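Local coordinates for protein PncC family amidohydrolase (Enterobacter asburiae, PDB 6L19) that is a CinA/PncC-family amidohydrolase that probably deamidates nicotinamide mononucleotide, as its relatives do in pyridine nucleotide recycling, at residues K17-K22 and A164-E169; L71-E76 and V89-A94. The protein carries 3 engineered substitutions. One frame throughout, in Å; residues are numbered along the deposited sequence.

Overall arrangement
The first helix of the chain is 12-25, and the last is 147-165. Interaction 1, between 17-22 and 164-169, joins the two and closes a loop of 141 residues. The five-stranded mixed sheet lies within that loop. Interaction 2, between 71-76 and 89-94, is nested inside it. It closes a short, mostly helical loop of 12 residues and ties the turn between helices 64-71 and 75-81 to helix 86-100. The centres of interaction 1 and interaction 2 are 26 Å apart, on opposite sides of the chain's centre, and the two do not touch. One joins the N-terminal helix to the segment following the last helix, at the surface, while the other joins consecutive helices beside the sheet.

Interaction 1: K17-K22 and A164-E169; sequences KKLASK and AALSDE
Lys22 reaches from helix 12-25 to the chain just past the end of helix 147-165. Lys22 NZ donates a hydrogen bond to the backbone O of Leu166, at 2.8 Å. The ammonium comes in at a C=O...N angle of 143°, tilted 17° from the carbonyl plane. CD and CE of Lys22 lie alongside the same oxygen, each 3.4 Å from Leu166 O. The chain is bent at chi2 (-81°) and runs nearly straight beyond it, which carries NZ to this carbonyl.

Next to the polar bond is a small apolar contact. Leu19 CD1 meets Leu166 CD1 at 4.0 Å. Leu19 has CG anti to its backbone N, and its methyl end reaches the other leucine although the side chain starts off to one side. Leu19 also packs on Leu159 and Leu162, and Lys22 touches Leu163.

Farther out, Asp168 OD1 lies 4.5 Å from Lys22 NZ, too far for a salt bridge. The aspartate is poorly ordered, so any electrostatic help is probably slight. Ser167 OG accepts from Glu169 N at 2.8 Å and shapes the chain after Leu166.

This last bond forms an ST turn. The whole is a surface contact between the N-terminal helix and the C-terminal tail: a lysine holds a carbonyl where helix 147-165 has ended.

Interaction 2: L71-E76 and V89-A94; sequences LGVRPE and VTEMAA
Glu91 sends its carboxylate from helix 86-100 to the backbone of the turn at 71-76. Glu91 OE1 accepts a hydrogen bond from Arg74 N at 2.8 Å. The bond is nearly straight, with an N-H...O angle of 169°, and meets OE1 nearly along the C-O axis. The glutamate is extended beyond CG (chi2 177°), which gives it the length to reach this N-H. On the way it passes Val73, whose side chain it crosses at about a right angle. Val73 CG1 lies 3.5 Å from Glu91 OE1.

A water gives OE1 a second, weak bond and donates to Gly72 O at 2.9 Å, so it bridges the glutamate to the turn. The other oxygen, OE2, is held by Thr77 OG1. Both carboxylate oxygens are therefore engaged near the start of helix 75-81, where Arg74 is the N-cap residue. The guanidinium of Arg74 turns instead to Glu76 in a salt bridge. Its NH2 meets the syn lone pair of Glu76 OE2 in the guanidinium plane, and Pro75 CD lies over one guanidinium face.

Met92, the next residue, makes the apolar half of the contact. Met92 CG sits 3.7 Å from Leu71 CD1 and 3.8 Å from Val73 CG2. The chain bends at chi3 (72°), which brings Met92 CE to 3.8 Å from the same Leu71 CD1.

Ser95 OG, one turn on from Glu91, is within hydrogen-bonding reach of both Leu71 O and Glu91 O; its single proton is shared or serves one at a time. Met92 packs on Ala107 and Ser109 of strand 104-110 and on Ser35 of strand 30-35, while Leu71 touches Ala33. The turn between helices 64-71 and 75-81 thus rests against helix 86-100, with Leu71 and Met92 reaching the parallel strands of the sheet.

Interaction 1: K17-K22 and A164-E169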
loop_
_atom_site.group_PDB
_atom_site.type_symbol
_atom_site.label_atom_id
_atom_site.label_comp_id
_atom_site.label_asym_id
_atom_site.label_seq_id
_atom_site.Cartn_x
_atom_site.Cartn_y
_atom_site.Cartn_z
ATOM N N LYS A 17 9.706 -4.821 14.677
ATOM C CA LYS A 17 10.157 -6.100 15.209
ATOM C C LYS A 17 9.451 -6.415 16.521
ATOM O O LYS A 17 9.046 -7.559 16.760
ATOM C CB LYS A 17 11.680 -6.103 15.380
ATOM C CG LYS A 17 12.224 -7.483 15.751
ATOM C CD LYS A 17 13.334 -7.425 16.789
ATOM C CE LYS A 17 14.544 -8.294 16.410
ATOM N NZ LYS A 17 14.187 -9.684 15.980
ATOM N N LYS A 18 9.274 -5.408 17.383
ATOM C CA LYS A 18 8.530 -5.640 18.614
ATOM C C LYS A 18 7.065 -5.940 18.318
ATOM O O LYS A 18 6.457 -6.820 18.947
ATOM C CB LYS A 18 8.664 -4.432 19.535
ATOM C CG LYS A 18 10.070 -4.268 20.115
ATOM C CD LYS A 18 10.198 -2.981 20.928
ATOM C CE LYS A 18 11.639 -2.792 21.419
ATOM N NZ LYS A 18 11.797 -1.555 22.240
ATOM N N LEU A 19 6.476 -5.208 17.372
ATOM C CA LEU A 19 5.083 -5.446 17.016
ATOM C C LEU A 19 4.901 -6.840 16.423
ATOM O O LEU A 19 3.936 -7.535 16.755
ATOM C CB LEU A 19 4.616 -4.360 16.049
ATOM C CG LEU A 19 3.138 -4.201 15.779
ATOM C CD1 LEU A 19 2.405 -3.935 17.087
ATOM C CD2 LEU A 19 2.951 -3.052 14.773
ATOM N N ALA A 20 5.841 -7.279 15.574
ATOM C CA ALA A 20 5.785 -8.627 15.009
ATOM C C ALA A 20 5.668 -9.688 16.104
ATOM O O ALA A 20 4.863 -10.627 16.015
ATOM C CB ALA A 20 7.033 -8.879 14.153
ATOM N N SER A 21 6.470 -9.550 17.152
ATOM C CA SER A 21 6.452 -10.540 18.221
ATOM C C SER A 21 5.162 -10.444 19.042
ATOM O O SER A 21 4.557 -11.471 19.367
ATOM C CB SER A 21 7.711 -10.376 19.083
ATOM O OG SER A 21 7.462 -10.690 20.436
ATOM N N LYS A 22 4.698 -9.222 19.353
ATOM C CA LYS A 22 3.407 -9.080 20.035
ATOM C C LYS A 22 2.274 -9.713 19.230
ATOM O O LYS A 22 1.417 -10.400 19.792
ATOM C CB LYS A 22 3.089 -7.606 20.289
ATOM C CG LYS A 22 3.838 -6.966 21.441
ATOM C CD LYS A 22 3.207 -7.291 22.764
ATOM C CE LYS A 22 4.070 -6.784 23.908
ATOM N NZ LYS A 22 3.316 -6.758 25.186
ATOM N N ALA A 164 2.148 0.444 22.090
ATOM C CA ALA A 164 1.759 0.876 23.431
ATOM C C ALA A 164 0.436 0.247 23.861
ATOM O O ALA A 164 0.298 -0.217 24.999
ATOM C CB ALA A 164 1.653 2.396 23.487
ATOM N N ALA A 165 -0.560 0.255 22.968
ATOM C CA ALA A 165 -1.860 -0.346 23.260
ATOM C C ALA A 165 -1.755 -1.828 23.594
ATOM O O ALA A 165 -2.626 -2.358 24.286
ATOM C CB ALA A 165 -2.803 -0.160 22.071
ATOM N N LEU A 166 -0.714 -2.511 23.122
ATOM C CA LEU A 166 -0.554 -3.940 23.343
ATOM C C LEU A 166 0.496 -4.254 24.410
ATOM O O LEU A 166 0.998 -5.381 24.464
ATOM C CB LEU A 166 -0.190 -4.628 22.030
ATOM C CG LEU A 166 -1.153 -4.496 20.852
ATOM C CD1 LEU A 166 -0.549 -5.104 19.597
ATOM C CD2 LEU A 166 -2.452 -5.182 21.184
ATOM N N SER A 167 0.826 -3.288 25.263
ATOM C CA SER A 167 1.943 -3.408 26.190
ATOM C C SER A 167 1.463 -3.794 27.583
ATOM O O SER A 167 0.434 -3.300 28.053
ATOM C CB SER A 167 2.723 -2.094 26.274
ATOM O OG SER A 167 3.376 -1.962 27.528
ATOM N N ASP A 168 2.237 -4.658 28.251
ATOM C CA ASP A 168 1.968 -5.010 29.644
ATOM C C ASP A 168 2.066 -3.808 30.582
ATOM O O ASP A 168 1.513 -3.848 31.688
ATOM C CB ASP A 168 2.943 -6.106 30.091
ATOM C CG ASP A 168 4.394 -5.645 30.058
ATOM O OD1 ASP A 168 5.158 -6.136 29.194
ATOM O OD2 ASP A 168 4.772 -4.794 30.897
ATOM N N GLU A 169 2.753 -2.739 30.167
ATOM C CA GLU A 169 2.968 -1.574 31.014
ATOM C C GLU A 169 1.802 -0.599 30.999
ATOM O O GLU A 169 1.827 0.381 31.752
ATOM C CB GLU A 169 4.248 -0.843 30.589
ATOM C CG GLU A 169 5.509 -1.699 30.664
ATOM C CD GLU A 169 5.739 -2.313 32.047
ATOM O OE1 GLU A 169 5.364 -1.688 33.066
ATOM O OE2 GLU A 169 6.297 -3.432 32.113
#

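Interaction 2: L71-E76 and V89-A94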
loop_
_atom_site.group_PDB
_atom_site.type_symbol
_atom_site.label_atom_id
_atom_site.label_comp_id
_atom_site.label_asym_id
_atom_site.label_seq_id
_atom_site.Cartn_x
_atom_site.Cartn_y
_atom_site.Cartn_z
ATOM N N LEU A 71 -13.280 2.182 0.603
ATOM C CA LEU A 71 -13.371 1.950 2.035
ATOM C C LEU A 71 -14.762 2.228 2.588
ATOM O O LEU A 71 -14.952 2.156 3.797
ATOM C CB LEU A 71 -12.332 2.792 2.778
ATOM C CG LEU A 71 -10.909 2.327 2.482
ATOM C CD1 LEU A 71 -9.893 3.288 3.065
ATOM C CD2 LEU A 71 -10.729 0.899 3.023
ATOM N N GLY A 72 -15.730 2.552 1.740
ATOM C CA GLY A 72 -17.088 2.710 2.242
ATOM C C GLY A 72 -17.280 3.857 3.208
ATOM O O GLY A 72 -18.252 3.853 3.962
ATOM N N VAL A 73 -16.372 4.842 3.222
ATOM C CA VAL A 73 -16.600 6.027 4.040
ATOM C C VAL A 73 -17.879 6.715 3.552
ATOM O O VAL A 73 -18.110 6.847 2.347
ATOM C CB VAL A 73 -15.380 6.961 3.972
ATOM C CG1 VAL A 73 -15.678 8.304 4.658
ATOM C CG2 VAL A 73 -14.156 6.292 4.616
ATOM N N ARG A 74 -18.733 7.124 4.486
ATOM C CA ARG A 74 -20.032 7.699 4.127
ATOM C C ARG A 74 -19.857 9.098 3.528
ATOM O O ARG A 74 -19.035 9.885 4.014
ATOM C CB ARG A 74 -20.939 7.790 5.362
ATOM C CG ARG A 74 -21.277 6.454 6.031
ATOM C CD ARG A 74 -22.287 5.674 5.186
ATOM N NE ARG A 74 -23.400 6.519 4.724
ATOM C CZ ARG A 74 -24.212 6.236 3.697
ATOM N NH1 ARG A 74 -24.065 5.114 2.997
ATOM N NH2 ARG A 74 -25.179 7.090 3.364
ATOM N N PRO A 75 -20.627 9.448 2.494
ATOM C CA PRO A 75 -20.538 10.826 1.965
ATOM C C PRO A 75 -20.786 11.882 3.026
ATOM O O PRO A 75 -20.109 12.921 3.054
ATOM C CB PRO A 75 -21.617 10.867 0.871
ATOM C CG PRO A 75 -22.050 9.438 0.647
ATOM C CD PRO A 75 -21.680 8.639 1.845
ATOM N N GLU A 76 -21.739 11.620 3.918
ATOM C CA GLU A 76 -22.080 12.575 4.966
ATOM C C GLU A 76 -20.921 12.776 5.931
ATOM O O GLU A 76 -20.705 13.890 6.417
ATOM C CB GLU A 76 -23.329 12.098 5.715
ATOM C CG GLU A 76 -24.521 11.887 4.789
ATOM C CD GLU A 76 -24.710 10.419 4.370
ATOM O OE1 GLU A 76 -23.702 9.695 4.178
ATOM O OE2 GLU A 76 -25.883 9.988 4.234
ATOM N N VAL A 89 -11.323 8.391 9.762
ATOM C CA VAL A 89 -10.366 7.287 9.951
ATOM C C VAL A 89 -11.006 6.127 10.705
ATOM O O VAL A 89 -10.636 4.965 10.489
ATOM C CB VAL A 89 -9.064 7.736 10.645
ATOM C CG1 VAL A 89 -8.176 8.540 9.684
ATOM C CG2 VAL A 89 -9.349 8.521 11.929
ATOM N N THR A 90 -11.980 6.404 11.583
ATOM C CA THR A 90 -12.732 5.313 12.201
ATOM C C THR A 90 -13.416 4.460 11.144
ATOM O O THR A 90 -13.373 3.223 11.200
ATOM C CB THR A 90 -13.770 5.857 13.181
ATOM O OG1 THR A 90 -13.097 6.524 14.244
ATOM C CG2 THR A 90 -14.608 4.701 13.773
ATOM N N GLU A 91 -14.048 5.107 10.161
ATOM C CA GLU A 91 -14.713 4.344 9.112
ATOM C C GLU A 91 -13.697 3.625 8.237
ATOM O O GLU A 91 -13.898 2.452 7.890
ATOM C CB GLU A 91 -15.623 5.261 8.280
ATOM C CG GLU A 91 -16.837 5.754 9.105
ATOM C CD GLU A 91 -17.745 6.725 8.352
ATOM O OE1 GLU A 91 -17.713 6.753 7.105
ATOM O OE2 GLU A 91 -18.492 7.469 9.024
ATOM N N MET A 92 -12.584 4.293 7.897
ATOM C CA MET A 92 -11.554 3.620 7.106
ATOM C C MET A 92 -11.037 2.372 7.820
ATOM O O MET A 92 -10.835 1.328 7.190
ATOM C CB MET A 92 -10.367 4.546 6.775
ATOM C CG MET A 92 -10.622 5.704 5.778
ATOM S SD MET A 92 -9.310 7.018 5.831
ATOM C CE MET A 92 -8.088 6.026 5.067
ATOM N N ALA A 93 -10.821 2.461 9.140
ATOM C CA ALA A 93 -10.224 1.353 9.885
ATOM C C ALA A 93 -11.180 0.171 9.987
ATOM O O ALA A 93 -10.763 -0.988 9.867
ATOM C CB ALA A 93 -9.818 1.834 11.278
ATOM N N ALA A 94 -12.473 0.452 10.201
ATOM C CA ALA A 94 -13.481 -0.602 10.219
ATOM C C ALA A 94 -13.543 -1.332 8.882
ATOM O O ALA A 94 -13.540 -2.569 8.839
ATOM C CB ALA A 94 -14.849 0.002 10.563
HETATM O O HOH W 1 -18.511 3.799 6.874
#